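Local coordinates for protein thymidylate synthase 1 (PDB 1BKP) that catalyses, as a homodimer, the reductive methylation of dUMP to dTMP, using 5,10-methylenetetrahydrofolate as both methyl donor and reductant, at residues A[220-224]-A[225-229]; A[9-12]-A[13-17]; A[55-59]-A[60-64]; A[101-104]-A[105-108]. One frame throughout, in Å; residues are numbered along the deposited sequence. Where two conformers were deposited one is given.

Contact 1 (A[220-224]-A[225-229])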
loop_
_atom_site.group_PDB
_atom_site.type_symbol
_atom_site.label_atom_id
_atom_site.label_comp_id
_atom_site.label_asym_id
_atom_site.label_seq_id
_atom_site.Cartn_x
_atom_site.Cartn_y
_atom_site.Cartn_z
ATOM N N CYS A 220 2.132 -10.219 8.482
ATOM C CA CYS A 220 1.031 -11.027 8.962
ATOM C C CYS A 220 1.538 -11.896 10.128
ATOM O O CYS A 220 2.256 -12.843 9.874
ATOM C CB CYS A 220 0.697 -11.931 7.821
ATOM S SG CYS A 220 -0.947 -12.401 7.726
ATOM N N HIS A 221 1.138 -11.630 11.364
ATOM C CA HIS A 221 1.672 -12.437 12.505
ATOM C C HIS A 221 0.691 -12.988 13.474
ATOM O O HIS A 221 -0.427 -12.493 13.549
ATOM C CB HIS A 221 2.704 -11.616 13.258
ATOM C CG HIS A 221 2.197 -10.265 13.711
ATOM N ND1 HIS A 221 1.559 -10.072 14.906
ATOM C CD2 HIS A 221 2.290 -9.035 13.148
ATOM C CE1 HIS A 221 1.288 -8.791 15.088
ATOM N NE2 HIS A 221 1.721 -8.133 14.026
ATOM N N VAL A 222 1.074 -14.112 14.123
ATOM C CA VAL A 222 0.230 -14.663 15.172
ATOM C C VAL A 222 1.118 -15.012 16.363
ATOM O O VAL A 222 2.267 -15.480 16.195
ATOM C CB VAL A 222 -0.628 -15.877 14.786
ATOM C CG1 VAL A 222 -1.448 -15.685 13.583
ATOM C CG2 VAL A 222 0.132 -17.088 14.686
ATOM N N TYR A 223 0.682 -14.628 17.558
ATOM C CA TYR A 223 1.440 -14.955 18.790
ATOM C C TYR A 223 1.356 -16.429 19.026
ATOM O O TYR A 223 0.278 -17.008 18.843
ATOM C CB TYR A 223 0.951 -14.191 19.988
ATOM C CG TYR A 223 1.282 -12.721 19.899
ATOM C CD1 TYR A 223 0.487 -11.852 19.186
ATOM C CD2 TYR A 223 2.470 -12.221 20.474
ATOM C CE1 TYR A 223 0.859 -10.510 19.002
ATOM C CE2 TYR A 223 2.867 -10.887 20.332
ATOM C CZ TYR A 223 2.054 -10.046 19.581
ATOM O OH TYR A 223 2.504 -8.775 19.340
ATOM N N THR A 224 2.482 -17.063 19.401
ATOM C CA THR A 224 2.485 -18.537 19.536
ATOM C C THR A 224 1.429 -19.103 20.458
ATOM O O THR A 224 0.881 -20.110 20.142
ATOM C CB THR A 224 3.909 -19.091 20.026
ATOM O OG1 THR A 224 4.266 -18.385 21.237
ATOM C CG2 THR A 224 4.966 -18.824 18.900
ATOM N N ARG A 225 1.135 -18.458 21.570
ATOM C CA ARG A 225 0.070 -19.025 22.453
ATOM C C ARG A 225 -1.308 -18.892 21.902
ATOM O O ARG A 225 -2.287 -19.322 22.552
ATOM C CB ARG A 225 0.100 -18.387 23.835
ATOM C CG ARG A 225 1.353 -18.728 24.588
ATOM C CD ARG A 225 1.354 -18.019 25.976
ATOM N NE ARG A 225 2.546 -18.357 26.736
ATOM C CZ ARG A 225 2.804 -17.935 27.980
ATOM N NH1 ARG A 225 1.961 -17.150 28.652
ATOM N NH2 ARG A 225 3.945 -18.303 28.547
ATOM N N HIS A 226 -1.458 -18.197 20.763
ATOM C CA HIS A 226 -2.812 -18.113 20.207
ATOM C C HIS A 226 -3.082 -19.260 19.272
ATOM O O HIS A 226 -4.201 -19.471 18.887
ATOM C CB HIS A 226 -3.041 -16.769 19.500
ATOM C CG HIS A 226 -3.085 -15.630 20.447
ATOM N ND1 HIS A 226 -2.872 -14.334 20.069
ATOM C CD2 HIS A 226 -3.219 -15.613 21.801
ATOM C CE1 HIS A 226 -2.869 -13.541 21.143
ATOM N NE2 HIS A 226 -3.084 -14.294 22.210
ATOM N N ILE A 227 -2.022 -20.011 18.933
ATOM C CA ILE A 227 -2.122 -21.094 17.968
ATOM C C ILE A 227 -3.175 -22.196 18.274
ATOM O O ILE A 227 -3.946 -22.598 17.387
ATOM C CB ILE A 227 -0.723 -21.641 17.684
ATOM C CG1 ILE A 227 0.057 -20.615 16.838
ATOM C CG2 ILE A 227 -0.842 -23.018 16.903
ATOM C CD1 ILE A 227 1.456 -20.947 16.799
ATOM N N ASP A 228 -3.169 -22.721 19.510
ATOM C CA ASP A 228 -4.160 -23.733 19.815
ATOM C C ASP A 228 -5.583 -23.320 19.544
ATOM O O ASP A 228 -6.337 -24.109 18.976
ATOM C CB ASP A 228 -4.064 -24.309 21.243
ATOM C CG ASP A 228 -5.252 -25.310 21.532
ATOM O OD1 ASP A 228 -5.379 -26.353 20.807
ATOM O OD2 ASP A 228 -6.110 -25.019 22.425
ATOM N N ASN A 229 -5.978 -22.109 19.959
ATOM C CA ASN A 229 -7.358 -21.634 19.741
ATOM C C ASN A 229 -7.609 -21.481 18.234
ATOM O O ASN A 229 -8.697 -21.797 17.766
ATOM C CB ASN A 229 -7.600 -20.245 20.328
ATOM C CG ASN A 229 -7.940 -20.269 21.809
ATOM O OD1 ASN A 229 -8.194 -21.307 22.396
ATOM N ND2 ASN A 229 -7.833 -19.112 22.437
HETATM O O HOH W 1 -1.937 -13.493 17.632
HETATM O O HOH W 2 -0.924 -22.228 21.512
#

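Contact 2 (A[9-12]-A[13-17])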
loop_
_atom_site.group_PDB
_atom_site.type_symbol
_atom_site.label_atom_id
_atom_site.label_comp_id
_atom_site.label_asym_id
_atom_site.label_seq_id
_atom_site.Cartn_x
_atom_site.Cartn_y
_atom_site.Cartn_z
ATOM N N SER A 9 -7.288 -20.038 5.455
ATOM C CA SER A 9 -6.155 -20.344 4.541
ATOM C C SER A 9 -4.919 -19.581 4.951
ATOM O O SER A 9 -3.833 -20.162 4.983
ATOM C CB SER A 9 -6.435 -19.995 3.055
ATOM O OG SER A 9 -7.417 -20.924 2.626
ATOM N N ILE A 10 -5.067 -18.299 5.268
ATOM C CA ILE A 10 -3.911 -17.515 5.729
ATOM C C ILE A 10 -3.365 -18.032 7.026
ATOM O O ILE A 10 -2.124 -18.224 7.203
ATOM C CB ILE A 10 -4.264 -16.040 5.858
ATOM C CG1 ILE A 10 -4.626 -15.529 4.417
ATOM C CG2 ILE A 10 -3.100 -15.218 6.491
ATOM C CD1 ILE A 10 -5.129 -14.088 4.347
ATOM N N ILE A 11 -4.264 -18.348 7.942
ATOM C CA ILE A 11 -3.776 -18.828 9.271
ATOM C C ILE A 11 -2.977 -20.138 9.111
ATOM O O ILE A 11 -1.950 -20.315 9.736
ATOM C CB ILE A 11 -5.034 -19.039 10.268
ATOM C CG1 ILE A 11 -5.769 -17.694 10.543
ATOM C CG2 ILE A 11 -4.545 -19.796 11.555
ATOM C CD1 ILE A 11 -4.906 -16.678 11.276
ATOM N N LYS A 12 -3.470 -21.070 8.295
ATOM C CA LYS A 12 -2.790 -22.353 8.077
ATOM C C LYS A 12 -1.406 -22.133 7.466
ATOM O O LYS A 12 -0.441 -22.840 7.792
ATOM C CB LYS A 12 -3.670 -23.172 7.106
ATOM C CG LYS A 12 -3.321 -24.636 6.906
ATOM C CD LYS A 12 -3.896 -25.486 8.030
ATOM C CE LYS A 12 -3.531 -26.965 7.844
ATOM N NZ LYS A 12 -3.785 -27.832 9.033
ATOM N N ASP A 13 -1.307 -21.120 6.608
ATOM C CA ASP A 13 -0.044 -20.814 5.967
ATOM C C ASP A 13 0.965 -20.297 6.974
ATOM O O ASP A 13 2.197 -20.583 6.905
ATOM C CB ASP A 13 -0.250 -19.770 4.847
ATOM C CG ASP A 13 1.042 -19.482 4.113
ATOM O OD1 ASP A 13 1.652 -20.463 3.708
ATOM O OD2 ASP A 13 1.486 -18.341 3.927
ATOM N N ILE A 14 0.454 -19.561 7.956
ATOM C CA ILE A 14 1.316 -19.006 8.967
ATOM C C ILE A 14 1.806 -20.081 9.961
ATOM O O ILE A 14 3.049 -20.180 10.280
ATOM C CB ILE A 14 0.565 -17.832 9.746
ATOM C CG1 ILE A 14 0.356 -16.639 8.808
ATOM C CG2 ILE A 14 1.369 -17.351 11.008
ATOM C CD1 ILE A 14 -0.552 -15.502 9.482
ATOM N N ILE A 15 0.852 -20.932 10.378
ATOM C CA ILE A 15 1.160 -21.992 11.317
ATOM C C ILE A 15 2.135 -22.904 10.633
ATOM O O ILE A 15 3.082 -23.272 11.240
ATOM C CB ILE A 15 -0.059 -22.838 11.701
ATOM C CG1 ILE A 15 -0.951 -22.070 12.672
ATOM C CG2 ILE A 15 0.394 -24.173 12.272
ATOM C CD1 ILE A 15 -2.305 -22.747 12.825
ATOM N N ASN A 16 1.974 -23.205 9.361
ATOM C CA ASN A 16 2.905 -24.099 8.698
ATOM C C ASN A 16 4.212 -23.585 8.138
ATOM O O ASN A 16 5.225 -24.253 8.222
ATOM C CB ASN A 16 2.209 -24.905 7.587
ATOM C CG ASN A 16 1.005 -25.666 8.088
ATOM O OD1 ASN A 16 0.921 -25.997 9.267
ATOM N ND2 ASN A 16 0.052 -25.914 7.206
ATOM N N ASN A 17 4.221 -22.362 7.664
ATOM C CA ASN A 17 5.379 -21.810 6.983
ATOM C C ASN A 17 5.826 -20.550 7.629
ATOM O O ASN A 17 6.774 -19.897 7.145
ATOM C CB ASN A 17 4.937 -21.433 5.573
ATOM C CG ASN A 17 4.509 -22.622 4.780
ATOM O OD1 ASN A 17 5.214 -23.617 4.727
ATOM N ND2 ASN A 17 3.352 -22.540 4.173
#

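Contact 3 (A[55-59]-A[60-64])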
loop_
_atom_site.group_PDB
_atom_site.type_symbol
_atom_site.label_atom_id
_atom_site.label_comp_id
_atom_site.label_asym_id
_atom_site.label_seq_id
_atom_site.Cartn_x
_atom_site.Cartn_y
_atom_site.Cartn_z
ATOM N N PRO A 55 -18.059 -9.482 4.799
ATOM C CA PRO A 55 -16.924 -10.276 5.230
ATOM C C PRO A 55 -16.861 -10.310 6.769
ATOM O O PRO A 55 -16.438 -9.356 7.375
ATOM C CB PRO A 55 -15.692 -9.543 4.604
ATOM C CG PRO A 55 -16.149 -8.155 4.454
ATOM C CD PRO A 55 -17.647 -8.236 4.102
ATOM N N ILE A 56 -17.331 -11.397 7.382
ATOM C CA ILE A 56 -17.292 -11.489 8.824
ATOM C C ILE A 56 -17.130 -12.938 9.165
ATOM O O ILE A 56 -17.451 -13.858 8.345
ATOM C CB ILE A 56 -18.569 -10.868 9.450
ATOM C CG1 ILE A 56 -18.411 -10.662 10.968
ATOM C CG2 ILE A 56 -19.834 -11.697 9.135
ATOM C CD1 ILE A 56 -19.481 -9.693 11.539
ATOM N N LEU A 57 -16.315 -13.162 10.203
ATOM C CA LEU A 57 -16.082 -14.552 10.605
ATOM C C LEU A 57 -17.308 -15.162 11.273
ATOM O O LEU A 57 -18.028 -14.440 11.981
ATOM C CB LEU A 57 -14.984 -14.648 11.662
ATOM C CG LEU A 57 -13.535 -14.286 11.250
ATOM C CD1 LEU A 57 -12.578 -14.877 12.342
ATOM C CD2 LEU A 57 -13.273 -14.839 9.774
ATOM N N THR A 58 -17.524 -16.474 11.080
ATOM C CA THR A 58 -18.595 -17.127 11.841
ATOM C C THR A 58 -18.000 -18.160 12.849
ATOM O O THR A 58 -18.729 -18.768 13.661
ATOM C CB THR A 58 -19.590 -17.761 10.991
ATOM O OG1 THR A 58 -19.008 -18.859 10.267
ATOM C CG2 THR A 58 -20.288 -16.673 10.061
ATOM N N THR A 59 -16.692 -18.396 12.775
ATOM C CA THR A 59 -16.083 -19.357 13.682
ATOM C C THR A 59 -15.877 -18.788 15.097
ATOM O O THR A 59 -15.465 -19.494 15.996
ATOM C CB THR A 59 -14.775 -19.989 13.153
ATOM O OG1 THR A 59 -13.902 -18.924 12.922
ATOM C CG2 THR A 59 -15.013 -20.822 11.809
ATOM N N LYS A 60 -16.050 -17.478 15.236
ATOM C CA LYS A 60 -16.040 -16.813 16.547
ATOM C C LYS A 60 -16.798 -15.508 16.335
ATOM O O LYS A 60 -17.012 -15.099 15.200
ATOM C CB LYS A 60 -14.618 -16.512 17.050
ATOM C CG LYS A 60 -13.934 -15.337 16.382
ATOM C CD LYS A 60 -12.723 -14.865 17.109
ATOM C CE LYS A 60 -12.072 -13.613 16.358
ATOM N NZ LYS A 60 -10.731 -13.141 16.946
ATOM N N LYS A 61 -17.308 -14.888 17.401
ATOM C CA LYS A 61 -18.052 -13.670 17.206
ATOM C C LYS A 61 -17.112 -12.476 17.055
ATOM O O LYS A 61 -16.164 -12.332 17.799
ATOM C CB LYS A 61 -18.914 -13.383 18.424
ATOM C CG LYS A 61 -19.673 -12.113 18.316
ATOM C CD LYS A 61 -20.365 -11.873 19.686
ATOM C CE LYS A 61 -21.295 -10.665 19.635
ATOM N NZ LYS A 61 -22.489 -10.888 18.790
ATOM N N VAL A 62 -17.337 -11.645 16.071
ATOM C CA VAL A 62 -16.474 -10.459 15.930
ATOM C C VAL A 62 -17.205 -9.339 16.662
ATOM O O VAL A 62 -18.444 -9.225 16.543
ATOM C CB VAL A 62 -16.313 -10.095 14.432
ATOM C CG1 VAL A 62 -15.657 -8.703 14.269
ATOM C CG2 VAL A 62 -15.391 -11.191 13.735
ATOM N N ALA A 63 -16.449 -8.390 17.189
ATOM C CA ALA A 63 -17.089 -7.310 17.978
ATOM C C ALA A 63 -17.566 -6.258 16.987
ATOM O O ALA A 63 -17.014 -5.203 16.936
ATOM C CB ALA A 63 -16.043 -6.728 18.880
ATOM N N TRP A 64 -18.611 -6.565 16.230
ATOM C CA TRP A 64 -19.064 -5.694 15.190
ATOM C C TRP A 64 -19.471 -4.296 15.564
ATOM O O TRP A 64 -19.204 -3.405 14.833
ATOM C CB TRP A 64 -20.139 -6.408 14.388
ATOM C CG TRP A 64 -21.470 -6.523 15.118
ATOM C CD1 TRP A 64 -21.874 -7.543 15.984
ATOM C CD2 TRP A 64 -22.570 -5.627 14.989
ATOM N NE1 TRP A 64 -23.185 -7.310 16.383
ATOM C CE2 TRP A 64 -23.632 -6.149 15.780
ATOM C CE3 TRP A 64 -22.778 -4.410 14.278
ATOM C CZ2 TRP A 64 -24.856 -5.500 15.866
ATOM C CZ3 TRP A 64 -24.001 -3.773 14.359
ATOM C CH2 TRP A 64 -25.029 -4.325 15.154
#

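Contact 4 (A[101-104]-A[105-108])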
loop_
_atom_site.group_PDB
_atom_site.type_symbol
_atom_site.label_atom_id
_atom_site.label_comp_id
_atom_site.label_asym_id
_atom_site.label_seq_id
_atom_site.Cartn_x
_atom_site.Cartn_y
_atom_site.Cartn_z
ATOM N N GLY A 101 -5.581 13.757 27.050
ATOM C CA GLY A 101 -6.739 12.957 26.693
ATOM C C GLY A 101 -6.738 12.449 25.219
ATOM O O GLY A 101 -7.590 11.635 24.843
ATOM N N THR A 102 -5.753 12.872 24.404
ATOM C CA THR A 102 -5.705 12.456 22.969
ATOM C C THR A 102 -4.641 11.400 22.636
ATOM O O THR A 102 -3.802 10.984 23.516
ATOM C CB THR A 102 -5.310 13.620 22.080
ATOM O OG1 THR A 102 -3.905 13.873 22.250
ATOM C CG2 THR A 102 -6.112 14.845 22.427
ATOM N N ILE A 103 -4.649 10.978 21.357
ATOM C CA ILE A 103 -3.648 10.005 20.887
ATOM C C ILE A 103 -2.634 10.756 20.046
ATOM O O ILE A 103 -1.942 10.184 19.282
ATOM C CB ILE A 103 -4.263 8.732 20.132
ATOM C CG1 ILE A 103 -5.263 9.185 19.061
ATOM C CG2 ILE A 103 -4.884 7.832 21.186
ATOM C CD1 ILE A 103 -5.641 8.139 17.993
ATOM N N GLY A 104 -2.506 12.075 20.257
ATOM C CA GLY A 104 -1.558 12.841 19.478
ATOM C C GLY A 104 -2.120 13.113 18.085
ATOM O O GLY A 104 -3.293 13.038 17.845
ATOM N N HIS A 105 -1.244 13.277 17.132
ATOM C CA HIS A 105 -1.675 13.653 15.790
ATOM C C HIS A 105 -1.875 12.445 14.890
ATOM O O HIS A 105 -1.319 12.408 13.847
ATOM C CB HIS A 105 -0.593 14.592 15.231
ATOM C CG HIS A 105 -0.617 15.949 15.847
ATOM N ND1 HIS A 105 0.029 17.025 15.283
ATOM C CD2 HIS A 105 -1.249 16.422 16.952
ATOM C CE1 HIS A 105 -0.192 18.112 16.014
ATOM N NE2 HIS A 105 -0.972 17.772 17.034
ATOM N N ALA A 106 -2.536 11.412 15.400
ATOM C CA ALA A 106 -2.782 10.162 14.697
ATOM C C ALA A 106 -4.229 9.979 14.349
ATOM O O ALA A 106 -5.175 10.654 14.869
ATOM C CB ALA A 106 -2.368 9.080 15.579
ATOM N N TYR A 107 -4.445 9.011 13.491
ATOM C CA TYR A 107 -5.740 8.612 13.061
ATOM C C TYR A 107 -6.692 9.711 12.685
ATOM O O TYR A 107 -6.505 10.362 11.657
ATOM C CB TYR A 107 -6.355 7.624 14.095
ATOM C CG TYR A 107 -5.753 6.237 14.120
ATOM C CD1 TYR A 107 -6.233 5.232 13.258
ATOM C CD2 TYR A 107 -4.747 5.885 15.026
ATOM C CE1 TYR A 107 -5.740 3.908 13.300
ATOM C CE2 TYR A 107 -4.266 4.548 15.060
ATOM C CZ TYR A 107 -4.769 3.588 14.204
ATOM O OH TYR A 107 -4.311 2.276 14.236
ATOM N N GLY A 108 -7.781 9.841 13.450
ATOM C CA GLY A 108 -8.735 10.880 13.172
ATOM C C GLY A 108 -8.158 12.257 12.978
ATOM O O GLY A 108 -8.649 12.985 12.175
#

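Contact 1 (A[220-224]-A[225-229])
His226 lays one face of its imidazole against CB of Tyr223, where the chain turns out of strand 209-223 toward helix 227-235. Followed outward, His226 CB sits 3.4 Å from Tyr223 O, the oxygen that also accepts the backbone N of His226 at 2.8 Å. A first torsion of -69° sets CG anti to the carbonyl carbon and swings the ring back over the strand end, bringing His226 ND1 within 3.8 Å of Tyr223 CB. That carbon stands 26° off the ring normal, a CH-pi contact. His226 ND1 also meets, in the plane of the ring, a water at 2.7 Å that accepts from Tyr223 N. Beyond it, NE2 is bonded to Glu275 O, and Phe274 meets the imidazole edge-to-face.

One residue on, Ile227 N donates to Thr224 O at 3.1 Å, so two successive i-to-i+3 bonds wind the turn. Ile227 CG1 touches Val222 CG2 at 4.1 Å, the two side chains crossing at about a right angle, and Ile227 CD1 lies 3.8 Å from Thr224 CA. An alanine at Ile227, lacking CG1, CG2 and CD1, is likely to leave Val222 CG2 without this partner and open a gap beside Thr224.

The water at ND1, Glu275 O at NE2 and Tyr223 CB over one face fix the imidazole's rotation, consistent with an ordered backbone at Tyr223, predicted to bind dUMP in a site shared between subunits.

Contact 2 (A[9-12]-A[13-17])
Ser9 O accepts the backbone N of Asp13 at 3.2 Å, the first of the i-to-i+4 bonds in this part of helix 3-17. Asp13 itself bonds onward: OD1 takes ND2 of Asn17 at 2.7 Å on its anti side, 30° out of the carboxylate plane, while OD2 forms a salt bridge with Lys45. Ile10 follows, its O accepting Ile14 N and its CG2 meeting the CD1 end of Ile14 at 3.9 Å. Ile14 has CG1 anti to its carbonyl carbon (chi1 -68°), which carries the branch back along the helix to Ile10. Ile11 repeats the pattern one residue on, with CG2 3.9 Å from Ile15 CD1. The helix is thus amphipathic: Ile10 and Ile14 pack on strands 39-49 and 209-223, Ile11 and Ile15 on helix 227-235. Ile11 O is gripped twice, by Ile15 N at 2.9 Å and weakly by Ile14 N. Lys12, on the exposed side, closes the run. Lys12 O accepts Asn16 N at 2.9 Å, and the lysine chain, bent at chi2 (82°), crosses the Asn16 amide at a slant, with Lys12 CG 3.6 Å from Asn16 ND2 and CD and CE also near that nitrogen.

Contact 3 (A[55-59]-A[60-64])
Val62 fits its CG2 methyl between Ile56 and Leu57, 4.1 Å from Ile56 CG1 and equally 4.1 Å from Leu57 CB. The Ile56 branch reaches it because CG1 stands anti to the backbone N (chi1 -167°), and its CD1 continues to CB of Trp64, a looser touch at 4.4 Å. On the other side of Val62, Leu57 CD1 comes 4.2 Å from Lys60 CE, so the far end of the lysine's aliphatic chain brushes one leucine methyl. The arms 56-59 and 60-64 run 155° apart, close to antiparallel, yet share no direct hydrogen bond; where their backbones come close, Leu57 O faces Lys60 O at 3.4 Å, two acceptors.

In the next shell, Tyr266 OH bridges the arms by bonding both Leu57 O and Val62 N. Lys60 NZ is taken by Ala185 O, while the bend is tied down by Thr58 OG1 to Asp4 and Thr59 OG1 to Gln233. Phe193 of helix 188-206 packs against both Ile56 and Trp64.

Trp64 N donates to Val62 O at 2.7 Å around Ala63, an inverse gamma turn whose central residue is also the N-cap of helix 64-75; the whole is a hairpin-like loop with an apolar interior, leading from strand 39-49 into that helix.

Contact 4 (A[101-104]-A[105-108])
His105 sets the edge of its imidazole beside the peptide of Gly104, His105 CD2 lying 3.6 Å from Gly104 C. The ring is held from outside the turn, ND1 by Glu151 OE2 and the ring itself by a stack with Phe109. His105 is also the centre of an inverse gamma turn, in which Ala106 N reaches back to Gly104 O in a weak bond of 3.0 Å. The same oxygen receives ND2 of Asn80. At these backbone angles a CB on Gly104 would be jammed against Ile103 O and would also clash with His105 N, which calls for glycine. An ST turn shapes the approach to it: Gly104 N donates to Thr102 OG1 at 3.0 Å, nearly straight at 165°, and that hydroxyl is also hydrogen-bonded to Asp100 OD1.

Ala106 comes next, its CB 4.2 Å from the CD1 methyl of Ile103. That methyl is brought inward by a first torsion of 49°, which puts Ile103 CG1 between the backbone N and the carbonyl carbon. Ile103 CD1 then goes on to Tyr107, 3.8 Å from CD2 and 4.0 Å from CB, the two side chains crossing at about a right angle. Tyr107 has a positive phi of 46°, unusual for a residue with a side chain; its ring meets Trp93 edge-to-face and its OH bonds weakly to the backbone N of the catalytic Cys160.

Across the turn the side-chain contact is thus apolar, with one isoleucine methyl serving both Ala106 and Tyr107, while the polar bonds are made by backbone atoms, the Thr102 hydroxyl, His105 ND1 and Tyr107 OH. Packing at CB and CD2 is consistent with a fixed ring whose hydroxyl lies close to the Cys160 backbone.

Contacts 1 and 2 are partly buried, 3 and 4 buried. The first two hold neighbouring elements and touch: Val222 CG2 lies 3.9 Å from Ile14 CG2, so the helix of contact 2 backs the strand of contact 1. Contact 3, also with its own apolar core, is a loop about 8 Å from contact 2 at nearest atoms. Contact 4 lies across the chain's centre from contacts 2 and 3. Chemistry follows place: contact 2 pairs an apolar face with an exposed polar one, contact 1 adds waters and a CH-pi contact at the strand end, and the loops of contacts 3 and 4 combine apolar interiors with inverse gamma turns and polar ties to surrounding residues.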